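Local coordinates for FAD:protein FMN transferase (Pseudomonas stutzeri ATCC 14405 = CCUG 16156, PDB 5MGY) that probably transfers FMN from FAD onto a threonine of its target protein, a magnesium-dependent flavinylation that matures NosR for nitrous oxide reduction, at residues G47-D50 with K51-T55; L138-G142 with D143-K147; Y162-D165 with L166-R170. All coordinates share one frame; numbering follows the deposited sequence.

Contact 1: residues G47-D50 with K51-T55; sequences GQLD and KQLST. Unlike the reference sequence in segment 47-50: Gln48 (reference Glu).
Leu53 N donates to Leu49 O at 2.8 Å, one of the i to i+4 bonds that close the last turns of helix 35-53. Gln52 N to Gln48 O, at 2.9 Å, and, one residue earlier still, Lys51 N to Gly47 O make the same bond. The ladder fades at Ser54, whose N reaches Asp50 O only weakly at 3.4 Å, and Ser54 is also where the chain leaves helical geometry. Its OG turns onward to Tyr56 N, while Ser54 CB rests 3.6 Å from Asp50 OD2; that carboxylate has a long, weak ion pair with Arg57. Lys51 CG stands anti to the backbone N (chi1 -159°), the chain then bends, and NZ forms a salt bridge with Asp61. Gln48 and Gln52 run side by side with nearly parallel amides, NE2 to NE2 3.8 Å; Gln48 differs from the reference sequence. On the buried flank Leu49 CD2 lies alongside Leu53 CD1 at 3.6 Å. These leucines face helix 78-93, at Met79 and Leu83, and Leu49 also touches Tyr162 and Ala163; the end of helix 35-53 thus packs on helices 78-93 and 159-173, with helix 61-67 beside Gln52 and Thr55.

Contact 2: residues L138-G142 with D143-K147; sequences LSIDG and DRLCK
Asp141 and Arg144 meet at the end of a beta hairpin, two strands of a three-stranded antiparallel sheet, where a type II' turn reverses the chain through Gly142 and Asp143. Gly142 has the positive phi of 59° that suits this turn. Across the turn Asp141 N to Arg144 O is 2.8 Å and almost straight, and Arg144 N returns a bond to Asp141 O. The hydrogen-bonded pair Ser139 and Cys146 repeats the pattern further down, with Cys146 N to Ser139 O at 2.7 Å.

The packed part centres on Leu145, which is buried. Its CD2 sits 3.9 Å from Ile140 CG1 and 4.1 Å from Leu138 CD1, its side chain crossing both obliquely. Val84 of helix 78-93 touches all three, and Phe65 adds cover to Leu138 and Leu145, while Ile140 lies at the solvent edge. The other face, with Ser139, Asp141, Arg144 and Cys146, is the more exposed. There Arg144, bent at chi2 and chi3, folds back so that NH1 meets Asp141 OD2 at 2.7 Å. The oxygen lies at the guanidinium edge, near its plane, but the carboxylate plane is turned 81° from it, so one oxygen makes the bridge instead of a paired, two-oxygen grip. Ser139 OG lies 3.5 Å from Cys146 CB on this same face. The chemistry is thus divided: apolar contact joins one face to helix 78-93, while on the other the Cys146 disulfide to Cys73 links the hairpin to strand 73-75 and a single-oxygen salt bridge, probably tempered by solvent, spans the turn.

Contact 3: residues Y162-D165 with L166-R170; sequences YAVD and LVIDR
Leu166 lays its CD1 methyl over one face of the Tyr162 ring, 3.6 Å from the centroid and 27° off the normal, a CH-pi contact displaced toward the rim on the CE2 and CZ side. Tyr162 CG is anti to the backbone N (chi1 -179°), which carries the ring along the helix to the residue one turn on; the two side chains cross at a slant. Beneath them Leu166 N donates to Tyr162 O at 2.8 Å, and beyond the ring Tyr162 OH hydrogen-bonds Glu82 of helix 78-93. Val164 and Ile168 are arranged differently: they run side by side in the same direction, CG1 to CD1 4.1 Å, and Val164 touches Ile183 and Ile168 touches Tyr179, both of strand 179-183. Asp165 turns outward from this helix, its OD1 taken by Thr267 OG1 and its OD2 by Leu268 N at the start of helix 267-292. An alanine in place of Tyr162 would remove the ring, and would probably leave the Leu166 methyl without its aromatic face and the Glu82 carboxylate without this partner. CH-pi and apolar contacts therefore link residues four apart on helix 159-173, while the phenol and carboxylate place their polar ends on partners in neighbouring parts of the fold.

Overall arrangement
Contacts 1 and 3 touch directly: Leu49 CD1 lies 3.3 Å from Ala163 CB, and Leu49 CD2 lies 3.5 Å from Tyr162 CD2, joining helices 35-53 and 159-173; the centres of the two contacts are about 15 Å apart. Contact 2 stands apart, its centre about 19 Å from that of contact 1 and 24 Å from that of contact 3, without touching either. Helix 78-93 is nevertheless common to all three, taking side chains from each. The magnesium ion, held by Ser157, Asp271 and Thr275, is about 10 Å from the Tyr162 side chain, itself about 7 Å from that of Asp271, and about 12 Å from that of Leu53; contacts 1 and 3 thus lie near the site without supplying its ligands.

Contact 1: residues G47-D50 with K51-T55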
loop_
_atom_site.group_PDB
_atom_site.type_symbol
_atom_site.label_atom_id
_atom_site.label_comp_id
_atom_site.label_asym_id
_atom_site.label_seq_id
_atom_site.Cartn_x
_atom_site.Cartn_y
_atom_site.Cartn_z
ATOM N N GLY A 47 16.112 0.379 5.215
ATOM C CA GLY A 47 17.133 -0.555 4.799
ATOM C C GLY A 47 16.714 -1.957 5.107
ATOM O O GLY A 47 16.978 -2.815 4.295
ATOM N N GLN A 48 16.117 -2.190 6.271
ATOM C CA GLN A 48 15.699 -3.513 6.595
ATOM C C GLN A 48 14.610 -3.956 5.611
ATOM O O GLN A 48 14.574 -5.120 5.208
ATOM C CB GLN A 48 15.101 -3.595 7.959
ATOM C CG GLN A 48 16.045 -3.554 9.105
ATOM C CD GLN A 48 15.262 -3.483 10.399
ATOM O OE1 GLN A 48 15.360 -2.499 11.168
ATOM N NE2 GLN A 48 14.420 -4.516 10.633
ATOM N N LEU A 49 13.701 -3.053 5.253
ATOM C CA LEU A 49 12.606 -3.447 4.390
ATOM C C LEU A 49 13.140 -3.843 3.055
ATOM O O LEU A 49 12.707 -4.840 2.498
ATOM C CB LEU A 49 11.562 -2.356 4.225
ATOM C CG LEU A 49 10.715 -2.093 5.459
ATOM C CD1 LEU A 49 9.991 -0.771 5.366
ATOM C CD2 LEU A 49 9.672 -3.123 5.632
ATOM N N ASP A 50 14.098 -3.087 2.556
ATOM C CA ASP A 50 14.654 -3.361 1.257
ATOM C C ASP A 50 15.418 -4.706 1.258
ATOM O O ASP A 50 15.352 -5.467 0.333
ATOM C CB ASP A 50 15.580 -2.242 0.917
ATOM C CG ASP A 50 15.736 -2.026 -0.578
ATOM O OD1 ASP A 50 15.594 -0.963 -1.043
ATOM O OD2 ASP A 50 16.089 -2.819 -1.395
ATOM N N LYS A 51 16.134 -4.986 2.317
ATOM C CA LYS A 51 16.950 -6.182 2.388
ATOM C C LYS A 51 16.063 -7.400 2.531
ATOM O O LYS A 51 16.387 -8.400 1.965
ATOM C CB LYS A 51 17.941 -6.083 3.580
ATOM C CG LYS A 51 19.140 -6.978 3.477
ATOM C CD LYS A 51 18.913 -8.349 4.076
ATOM C CE LYS A 51 19.984 -9.313 3.571
ATOM N NZ LYS A 51 19.532 -10.725 3.689
ATOM N N GLN A 52 15.000 -7.307 3.333
ATOM C CA GLN A 52 14.108 -8.433 3.617
ATOM C C GLN A 52 13.103 -8.642 2.442
ATOM O O GLN A 52 12.943 -9.762 1.977
ATOM C CB GLN A 52 13.390 -8.284 5.006
ATOM C CG GLN A 52 14.306 -8.268 6.240
ATOM C CD GLN A 52 13.575 -8.429 7.576
ATOM O OE1 GLN A 52 12.710 -9.256 7.736
ATOM N NE2 GLN A 52 13.948 -7.660 8.541
ATOM N N LEU A 53 12.512 -7.577 1.904
ATOM C CA LEU A 53 11.268 -7.704 1.079
ATOM C C LEU A 53 11.346 -7.298 -0.379
ATOM O O LEU A 53 10.465 -7.643 -1.098
ATOM C CB LEU A 53 10.149 -6.861 1.656
ATOM C CG LEU A 53 9.841 -6.892 3.144
ATOM C CD1 LEU A 53 8.825 -5.825 3.469
ATOM C CD2 LEU A 53 9.312 -8.245 3.521
ATOM N N SER A 54 12.334 -6.526 -0.814
ATOM C CA SER A 54 12.421 -6.148 -2.228
ATOM C C SER A 54 12.789 -7.289 -3.163
ATOM O O SER A 54 13.805 -7.927 -3.025
ATOM C CB SER A 54 13.464 -5.096 -2.444
ATOM O OG SER A 54 13.458 -4.721 -3.793
ATOM N N THR A 55 11.936 -7.483 -4.142
ATOM C CA THR A 55 12.205 -8.290 -5.309
ATOM C C THR A 55 13.136 -7.625 -6.325
ATOM O O THR A 55 13.489 -8.259 -7.277
ATOM C CB THR A 55 10.878 -8.718 -6.045
ATOM O OG1 THR A 55 10.075 -7.585 -6.339
ATOM C CG2 THR A 55 10.050 -9.620 -5.188
#

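Contact 2: residues L138-G142 with D143-K147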
loop_
_atom_site.group_PDB
_atom_site.type_symbol
_atom_site.label_atom_id
_atom_site.label_comp_id
_atom_site.label_asym_id
_atom_site.label_seq_id
_atom_site.Cartn_x
_atom_site.Cartn_y
_atom_site.Cartn_z
ATOM N N LEU A 138 0.619 -20.912 0.513
ATOM C CA LEU A 138 1.625 -20.309 1.341
ATOM C C LEU A 138 1.241 -20.557 2.767
ATOM O O LEU A 138 0.095 -20.372 3.140
ATOM C CB LEU A 138 1.628 -18.831 1.058
ATOM C CG LEU A 138 2.654 -17.910 1.650
ATOM C CD1 LEU A 138 3.993 -18.365 1.149
ATOM C CD2 LEU A 138 2.391 -16.493 1.202
ATOM N N SER A 139 2.177 -21.016 3.574
ATOM C CA SER A 139 1.893 -21.235 4.994
ATOM C C SER A 139 3.104 -20.949 5.879
ATOM O O SER A 139 4.268 -20.929 5.439
ATOM C CB SER A 139 1.381 -22.641 5.235
ATOM O OG SER A 139 2.296 -23.623 4.779
ATOM N N ILE A 140 2.817 -20.699 7.155
ATOM C CA ILE A 140 3.855 -20.323 8.125
ATOM C C ILE A 140 3.978 -21.484 9.081
ATOM O O ILE A 140 3.002 -22.009 9.544
ATOM C CB ILE A 140 3.454 -19.064 8.883
ATOM C CG1 ILE A 140 3.763 -17.851 8.057
ATOM C CG2 ILE A 140 4.190 -18.948 10.183
ATOM C CD1 ILE A 140 2.939 -16.640 8.491
ATOM N N ASP A 141 5.196 -21.867 9.387
ATOM C CA ASP A 141 5.424 -22.987 10.297
ATOM C C ASP A 141 6.579 -22.611 11.187
ATOM O O ASP A 141 7.740 -22.601 10.769
ATOM C CB ASP A 141 5.753 -24.247 9.551
ATOM C CG ASP A 141 5.708 -25.425 10.427
ATOM O OD1 ASP A 141 4.665 -26.077 10.442
ATOM O OD2 ASP A 141 6.689 -25.734 11.100
ATOM N N GLY A 142 6.244 -22.215 12.400
ATOM C CA GLY A 142 7.232 -21.709 13.281
ATOM C C GLY A 142 7.861 -20.515 12.630
ATOM O O GLY A 142 7.155 -19.589 12.272
ATOM N N ASP A 143 9.165 -20.551 12.446
ATOM C CA ASP A 143 9.898 -19.466 11.858
ATOM C C ASP A 143 10.132 -19.749 10.376
ATOM O O ASP A 143 10.951 -19.075 9.734
ATOM C CB ASP A 143 11.214 -19.269 12.609
ATOM C CG ASP A 143 12.197 -20.534 12.508
ATOM O OD1 ASP A 143 11.754 -21.717 12.750
ATOM O OD2 ASP A 143 13.409 -20.328 12.179
ATOM N N ARG A 144 9.455 -20.765 9.823
ATOM C CA ARG A 144 9.612 -21.094 8.393
ATOM C C ARG A 144 8.393 -20.625 7.586
ATOM O O ARG A 144 7.295 -20.581 8.136
ATOM C CB ARG A 144 9.829 -22.597 8.206
ATOM C CG ARG A 144 11.141 -23.122 8.777
ATOM C CD ARG A 144 10.983 -24.384 9.610
ATOM N NE ARG A 144 10.905 -25.609 8.797
ATOM C CZ ARG A 144 9.847 -26.439 8.706
ATOM N NH1 ARG A 144 8.726 -26.217 9.398
ATOM N NH2 ARG A 144 9.921 -27.530 7.919
ATOM N N LEU A 145 8.625 -20.242 6.318
ATOM C CA LEU A 145 7.572 -20.027 5.336
ATOM C C LEU A 145 7.581 -21.211 4.437
ATOM O O LEU A 145 8.632 -21.539 3.936
ATOM C CB LEU A 145 7.884 -18.882 4.403
ATOM C CG LEU A 145 7.260 -17.513 4.466
ATOM C CD1 LEU A 145 7.474 -16.804 3.151
ATOM C CD2 LEU A 145 5.782 -17.665 4.782
ATOM N N CYS A 146 6.419 -21.771 4.130
ATOM C CA CYS A 146 6.341 -22.936 3.278
ATOM C C CYS A 146 5.601 -22.624 2.009
ATOM O O CYS A 146 4.683 -21.790 1.993
ATOM C CB CYS A 146 5.697 -24.066 4.018
ATOM S SG CYS A 146 6.696 -24.425 5.467
ATOM N N LYS A 147 6.011 -23.283 0.929
ATOM C CA LYS A 147 5.301 -23.146 -0.310
ATOM C C LYS A 147 5.024 -24.474 -0.973
ATOM O O LYS A 147 5.957 -25.241 -1.207
ATOM C CB LYS A 147 6.032 -22.199 -1.245
ATOM C CG LYS A 147 7.350 -22.664 -1.803
ATOM C CD LYS A 147 8.102 -21.437 -2.252
ATOM C CE LYS A 147 8.860 -21.646 -3.516
ATOM N NZ LYS A 147 9.509 -20.391 -3.954
#

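Contact 3: residues Y162-D165 with L166-R170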
loop_
_atom_site.group_PDB
_atom_site.type_symbol
_atom_site.label_atom_id
_atom_site.label_comp_id
_atom_site.label_asym_id
_atom_site.label_seq_id
_atom_site.Cartn_x
_atom_site.Cartn_y
_atom_site.Cartn_z
ATOM N N TYR A 162 3.203 -0.576 5.716
ATOM C CA TYR A 162 3.906 -1.222 6.803
ATOM C C TYR A 162 5.051 -0.314 7.283
ATOM O O TYR A 162 5.179 -0.071 8.477
ATOM C CB TYR A 162 4.441 -2.543 6.309
ATOM C CG TYR A 162 5.181 -3.338 7.331
ATOM C CD1 TYR A 162 4.582 -3.671 8.538
ATOM C CD2 TYR A 162 6.511 -3.793 7.079
ATOM C CE1 TYR A 162 5.265 -4.442 9.465
ATOM C CE2 TYR A 162 7.203 -4.569 7.996
ATOM C CZ TYR A 162 6.577 -4.882 9.186
ATOM O OH TYR A 162 7.239 -5.637 10.105
ATOM N N ALA A 163 5.817 0.226 6.341
ATOM C CA ALA A 163 6.931 1.132 6.616
ATOM C C ALA A 163 6.481 2.339 7.449
ATOM O O ALA A 163 7.175 2.731 8.370
ATOM C CB ALA A 163 7.617 1.578 5.315
ATOM N N VAL A 164 5.304 2.884 7.143
ATOM C CA VAL A 164 4.746 4.029 7.833
ATOM C C VAL A 164 4.449 3.620 9.276
ATOM O O VAL A 164 4.757 4.360 10.228
ATOM C CB VAL A 164 3.468 4.510 7.096
ATOM C CG1 VAL A 164 2.602 5.449 7.953
ATOM C CG2 VAL A 164 3.854 5.222 5.825
ATOM N N ASP A 165 3.860 2.430 9.439
ATOM C CA ASP A 165 3.469 1.967 10.758
ATOM C C ASP A 165 4.744 1.739 11.563
ATOM O O ASP A 165 4.806 2.216 12.700
ATOM C CB ASP A 165 2.577 0.717 10.747
ATOM C CG ASP A 165 1.139 0.975 10.273
ATOM O OD1 ASP A 165 0.618 2.117 10.400
ATOM O OD2 ASP A 165 0.469 0.004 9.791
ATOM N N LEU A 166 5.758 1.097 10.974
ATOM C CA LEU A 166 7.025 0.887 11.686
ATOM C C LEU A 166 7.707 2.190 12.102
ATOM O O LEU A 166 8.164 2.308 13.233
ATOM C CB LEU A 166 8.009 -0.011 10.913
ATOM C CG LEU A 166 7.597 -1.495 10.751
ATOM C CD1 LEU A 166 8.555 -2.166 9.740
ATOM C CD2 LEU A 166 7.450 -2.260 12.088
ATOM N N VAL A 167 7.760 3.160 11.211
ATOM C CA VAL A 167 8.334 4.436 11.552
ATOM C C VAL A 167 7.569 5.064 12.713
ATOM O O VAL A 167 8.162 5.548 13.633
ATOM C CB VAL A 167 8.394 5.379 10.343
ATOM C CG1 VAL A 167 8.740 6.806 10.772
ATOM C CG2 VAL A 167 9.428 4.853 9.364
ATOM N N ILE A 168 6.254 5.009 12.688
ATOM C CA ILE A 168 5.464 5.523 13.809
ATOM C C ILE A 168 5.705 4.774 15.143
ATOM O O ILE A 168 5.726 5.382 16.190
ATOM C CB ILE A 168 3.975 5.588 13.440
ATOM C CG1 ILE A 168 3.769 6.706 12.421
ATOM C CG2 ILE A 168 3.092 5.856 14.658
ATOM C CD1 ILE A 168 2.371 6.752 11.804
ATOM N N ASP A 169 5.871 3.474 15.143
ATOM C CA ASP A 169 6.162 2.803 16.407
ATOM C C ASP A 169 7.447 3.391 17.013
ATOM O O ASP A 169 7.536 3.571 18.229
ATOM C CB ASP A 169 6.266 1.279 16.237
ATOM C CG ASP A 169 4.914 0.628 15.842
ATOM O OD1 ASP A 169 3.833 1.237 16.024
ATOM O OD2 ASP A 169 4.913 -0.516 15.321
ATOM N N ARG A 170 8.410 3.710 16.148
ATOM C CA ARG A 170 9.702 4.231 16.574
ATOM C C ARG A 170 9.709 5.632 17.058
ATOM O O ARG A 170 10.473 5.933 17.959
ATOM C CB ARG A 170 10.744 4.168 15.474
ATOM C CG ARG A 170 11.389 2.799 15.375
ATOM C CD ARG A 170 12.055 2.313 16.662
ATOM N NE ARG A 170 13.178 3.152 17.108
ATOM C CZ ARG A 170 13.760 3.051 18.313
ATOM N NH1 ARG A 170 13.283 2.174 19.205
ATOM N NH2 ARG A 170 14.795 3.840 18.641
#